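Local atomic coordinates of thioesterase (Pseudomonas aeruginosa, PDB entry 2O5U), a protein that probably hydrolyses the thioester bond of fatty acyl-CoA substrates, as a putative thioesterase of the 4-hydroxybenzoyl-CoA thioesterase family with a hotdog fold. Residues Ile132-Glu135 against Leu136-Ala139; Asn34-Tyr37 against Tyr38-Asp42. One frame throughout, in Å; residues are numbered along the deposited sequence.

Contact 1 (Ile132-Glu135 against Leu136-Ala139); sequences IPQE and LRDA
The guanidinium of R137 reaches back to I132, where NH2 gives a weak hydrogen bond to the backbone O of I132 at 3.0 Å, bent to 128° at the hydrogen. The methyl CG2 of I132 lies over one face of the guanidinium, and CB of I132 is 3.6 Å from NH2 of R137. A water in the guanidinium plane accepts from NE of R137 at 2.8 Å and donates to both O of I132 and OE1 of Q134, so that the O of I132 is gripped twice. The chain of R137 leaves the helix extended and then bends at chi3 (-53°), which turns its end toward I132 instead of outward. The amide of Q134 works at both ends: OE1 takes the water, while NE2 donates to OD1 of D138 at 2.9 Å, in the plane of the amide but from above that of the carboxylate. On the buried side CG2 of I132 meets CG of L136 at 4.1 Å, and both residues rest on F121 of strand 113-123.

R137 has its strongest polar partner outside: NH1 bonds to O of G93, and NH2 also bonds to O of N94, tying the helix start to the turn after strand 83-92. Behind the side chains, R137 N donates to O of P133 at 2.8 Å, almost straight at 172°, and D138 N donates to O of Q134 at 3.0 Å. P133 occupies the N-cap position, and residues 132-139 form the lead-in and opening turns of the C-terminal helix 134-141 of this hotdog-fold protein, packed on strands 83-92 and 113-123 of its antiparallel sheet.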
loop_
_atom_site.group_PDB
_atom_site.type_symbol
_atom_site.label_atom_id
_atom_site.label_comp_id
_atom_site.label_asym_id
_atom_site.label_seq_id
_atom_site.Cartn_x
_atom_site.Cartn_y
_atom_site.Cartn_z
ATOM N N ILE A 132 6.155 -24.726 -16.093
ATOM C CA ILE A 132 5.934 -23.427 -16.676
ATOM C C ILE A 132 5.413 -23.637 -18.120
ATOM O O ILE A 132 6.044 -24.349 -18.928
ATOM C CB ILE A 132 7.272 -22.619 -16.689
ATOM C CG1 ILE A 132 7.753 -22.339 -15.250
ATOM C CG2 ILE A 132 7.131 -21.377 -17.542
ATOM C CD1 ILE A 132 9.294 -21.839 -15.195
ATOM N N PRO A 133 4.257 -23.048 -18.433
ATOM C CA PRO A 133 3.653 -23.144 -19.760
ATOM C C PRO A 133 4.588 -22.688 -20.885
ATOM O O PRO A 133 5.356 -21.720 -20.679
ATOM C CB PRO A 133 2.455 -22.201 -19.656
ATOM C CG PRO A 133 2.011 -22.312 -18.170
ATOM C CD PRO A 133 3.381 -22.345 -17.470
ATOM N N GLN A 134 4.492 -23.340 -22.055
ATOM C CA GLN A 134 5.436 -23.113 -23.188
ATOM C C GLN A 134 5.606 -21.639 -23.622
ATOM O O GLN A 134 6.718 -21.149 -23.820
ATOM C CB GLN A 134 5.092 -24.034 -24.383
ATOM C CG GLN A 134 6.201 -24.096 -25.474
ATOM C CD GLN A 134 7.582 -24.522 -24.946
ATOM O OE1 GLN A 134 7.730 -25.608 -24.376
ATOM N NE2 GLN A 134 8.596 -23.689 -25.166
ATOM N N GLU A 135 4.491 -20.937 -23.770
ATOM C CA GLU A 135 4.536 -19.545 -24.189
ATOM C C GLU A 135 5.231 -18.672 -23.125
ATOM O O GLU A 135 5.975 -17.783 -23.461
ATOM C CB GLU A 135 3.110 -19.043 -24.545
ATOM C CG GLU A 135 2.998 -17.549 -24.928
ATOM C CD GLU A 135 1.579 -17.132 -25.443
ATOM O OE1 GLU A 135 1.417 -15.966 -25.855
ATOM O OE2 GLU A 135 0.608 -17.941 -25.459
ATOM N N LEU A 136 5.003 -18.947 -21.850
ATOM C CA LEU A 136 5.664 -18.208 -20.779
ATOM C C LEU A 136 7.173 -18.572 -20.711
ATOM O O LEU A 136 8.027 -17.684 -20.557
ATOM C CB LEU A 136 4.955 -18.542 -19.481
ATOM C CG LEU A 136 5.196 -17.866 -18.161
ATOM C CD1 LEU A 136 5.294 -16.379 -18.401
ATOM C CD2 LEU A 136 4.023 -18.154 -17.225
ATOM N N ARG A 137 7.511 -19.862 -20.832
ATOM C CA ARG A 137 8.923 -20.309 -20.939
ATOM C C ARG A 137 9.704 -19.543 -22.044
ATOM O O ARG A 137 10.842 -19.073 -21.830
ATOM C CB ARG A 137 9.001 -21.827 -21.219
ATOM C CG ARG A 137 10.425 -22.394 -21.147
ATOM C CD ARG A 137 10.476 -23.914 -21.362
ATOM N NE ARG A 137 9.555 -24.579 -20.432
ATOM C CZ ARG A 137 9.788 -24.795 -19.142
ATOM N NH1 ARG A 137 10.947 -24.441 -18.607
ATOM N NH2 ARG A 137 8.849 -25.357 -18.387
ATOM N N ASP A 138 9.100 -19.460 -23.224
ATOM C CA ASP A 138 9.727 -18.815 -24.400
ATOM C C ASP A 138 10.075 -17.372 -24.086
ATOM O O ASP A 138 11.157 -16.924 -24.371
ATOM C CB ASP A 138 8.772 -18.835 -25.601
ATOM C CG ASP A 138 8.695 -20.197 -26.266
ATOM O OD1 ASP A 138 9.557 -21.070 -25.964
ATOM O OD2 ASP A 138 7.772 -20.365 -27.082
ATOM N N ALA A 139 9.148 -16.665 -23.463
ATOM C CA ALA A 139 9.354 -15.268 -23.035
ATOM C C ALA A 139 10.433 -15.133 -21.969
ATOM O O ALA A 139 11.260 -14.175 -21.992
ATOM C CB ALA A 139 8.033 -14.684 -22.554
HETATM O O HOH W 1 7.220 -25.422 -21.633
#

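Contact 2 (Asn34-Tyr37 against Tyr38-Asp42); sequences NVTY and YAFFD
F40 folds its side chain back along the helix onto T36 and Y37. Its CB lies 3.3 Å from O of Y37. With CG anti to its own carbonyl carbon (chi1 -60°), the ring is carried back over the preceding turn, where O of T36 stands 3.6 Å above one face, displaced toward the rim. F40 N also donates to O of T36 at 3.0 Å. Farther out, CD2 approaches CA of Y37 at 3.8 Å. At the tip, CZ meets the methyl CG2 of T36 at 3.6 Å, and this methyl makes an off-centre CH-pi contact with the ring, 29° from its normal. The same turn sets the carbonyl carbon of Y37 over the rim of one face of the F41 ring, with CD1 of F41 3.2 Å from O of Y37.

Toward the second subunit, Y38 stacks on its counterpart there and bonds to its S69, while T36 and F40 pack on R22 of the third subunit. The contact forms the first turns of helix 34-53, whose aromatic side chains spread onto the sheet: Y37 and F40 reach L103 of strand 96-105, F41 reaches C71 and F117 of strand 113-123, and Y38 lies against strand 62-73.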
loop_
_atom_site.group_PDB
_atom_site.type_symbol
_atom_site.label_atom_id
_atom_site.label_comp_id
_atom_site.label_asym_id
_atom_site.label_seq_id
_atom_site.Cartn_x
_atom_site.Cartn_y
_atom_site.Cartn_z
ATOM N N ASN A 34 11.475 0.822 1.724
ATOM C CA ASN A 34 12.052 -0.484 1.334
ATOM C C ASN A 34 11.051 -1.546 0.791
ATOM O O ASN A 34 11.345 -2.283 -0.150
ATOM C CB ASN A 34 12.825 -1.063 2.539
ATOM C CG ASN A 34 11.923 -1.385 3.743
ATOM O OD1 ASN A 34 11.500 -2.529 3.937
ATOM N ND2 ASN A 34 11.616 -0.385 4.527
ATOM N N VAL A 35 9.859 -1.606 1.384
ATOM C CA VAL A 35 8.800 -2.568 0.968
ATOM C C VAL A 35 8.393 -2.358 -0.513
ATOM O O VAL A 35 8.151 -3.333 -1.282
ATOM C CB VAL A 35 7.590 -2.476 1.923
ATOM C CG1 VAL A 35 6.377 -3.399 1.408
ATOM C CG2 VAL A 35 8.067 -2.908 3.340
ATOM N N THR A 36 8.319 -1.083 -0.888
ATOM C CA THR A 36 7.843 -0.655 -2.205
ATOM C C THR A 36 8.665 -1.258 -3.318
ATOM O O THR A 36 8.153 -1.539 -4.362
ATOM C CB THR A 36 7.754 0.919 -2.322
ATOM O OG1 THR A 36 7.046 1.447 -1.185
ATOM C CG2 THR A 36 7.000 1.372 -3.606
ATOM N N TYR A 37 9.933 -1.517 -3.058
ATOM C CA TYR A 37 10.805 -2.068 -4.074
ATOM C C TYR A 37 10.327 -3.446 -4.500
ATOM O O TYR A 37 10.358 -3.792 -5.682
ATOM C CB TYR A 37 12.226 -2.125 -3.530
ATOM C CG TYR A 37 12.922 -0.768 -3.512
ATOM C CD1 TYR A 37 12.653 0.147 -2.498
ATOM C CD2 TYR A 37 13.814 -0.410 -4.523
ATOM C CE1 TYR A 37 13.271 1.405 -2.451
ATOM C CE2 TYR A 37 14.466 0.841 -4.498
ATOM C CZ TYR A 37 14.205 1.729 -3.465
ATOM O OH TYR A 37 14.866 2.939 -3.449
ATOM N N TYR A 38 9.809 -4.218 -3.548
ATOM C CA TYR A 38 9.282 -5.537 -3.894
ATOM C C TYR A 38 8.031 -5.475 -4.742
ATOM O O TYR A 38 7.785 -6.360 -5.573
ATOM C CB TYR A 38 9.028 -6.347 -2.620
ATOM C CG TYR A 38 10.279 -6.759 -1.895
ATOM C CD1 TYR A 38 10.649 -6.151 -0.696
ATOM C CD2 TYR A 38 11.095 -7.767 -2.407
ATOM C CE1 TYR A 38 11.817 -6.530 -0.042
ATOM C CE2 TYR A 38 12.266 -8.155 -1.770
ATOM C CZ TYR A 38 12.606 -7.561 -0.574
ATOM O OH TYR A 38 13.762 -7.982 0.059
ATOM N N ALA A 39 7.216 -4.450 -4.516
ATOM C CA ALA A 39 6.081 -4.137 -5.389
ATOM C C ALA A 39 6.528 -3.766 -6.811
ATOM O O ALA A 39 5.902 -4.215 -7.784
ATOM C CB ALA A 39 5.185 -3.060 -4.783
ATOM N N PHE A 40 7.622 -3.007 -6.931
ATOM C CA PHE A 40 8.260 -2.779 -8.260
ATOM C C PHE A 40 8.740 -4.119 -8.885
ATOM O O PHE A 40 8.554 -4.317 -10.088
ATOM C CB PHE A 40 9.459 -1.821 -8.173
ATOM C CG PHE A 40 9.112 -0.446 -7.658
ATOM C CD1 PHE A 40 7.861 0.120 -7.923
ATOM C CD2 PHE A 40 10.053 0.313 -6.987
ATOM C CE1 PHE A 40 7.561 1.423 -7.482
ATOM C CE2 PHE A 40 9.729 1.643 -6.510
ATOM C CZ PHE A 40 8.510 2.163 -6.772
ATOM N N PHE A 41 9.363 -5.008 -8.099
ATOM C CA PHE A 41 9.840 -6.311 -8.653
ATOM C C PHE A 41 8.606 -7.114 -9.224
ATOM O O PHE A 41 8.639 -7.666 -10.331
ATOM C CB PHE A 41 10.413 -7.170 -7.548
ATOM C CG PHE A 41 11.772 -6.729 -6.987
ATOM C CD1 PHE A 41 12.428 -5.578 -7.415
ATOM C CD2 PHE A 41 12.406 -7.552 -6.047
ATOM C CE1 PHE A 41 13.691 -5.224 -6.879
ATOM C CE2 PHE A 41 13.672 -7.221 -5.522
ATOM C CZ PHE A 41 14.309 -6.053 -5.929
ATOM N N ASP A 42 7.544 -7.183 -8.438
ATOM C CA ASP A 42 6.322 -7.913 -8.779
ATOM C C ASP A 42 5.680 -7.363 -10.033
ATOM O O ASP A 42 5.181 -8.136 -10.912
ATOM C CB ASP A 42 5.261 -7.760 -7.649
ATOM C CG ASP A 42 5.327 -8.854 -6.623
ATOM O OD1 ASP A 42 6.413 -9.474 -6.494
ATOM O OD2 ASP A 42 4.292 -9.104 -5.965
#

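Contact 2 lies in the long helix 34-53 and contact 1 in the short helix 134-141 that ends the fold; their centres are 24 Å apart and their nearest atoms about 11 Å, on opposite sides of the chain's centre. The two helices are nevertheless joined directly, beyond contact 2: A139 O in contact 1 accepts a hydrogen bond from the hydroxyl of Y48, farther along the helix that contact 2 begins. Both also rest on strand 113-123, contact 1 through F121 and contact 2 through A113 and F117. Their surroundings differ, since residues 34-42 face three other subunits of the tetramer, whereas no other subunit touches residues 132-139.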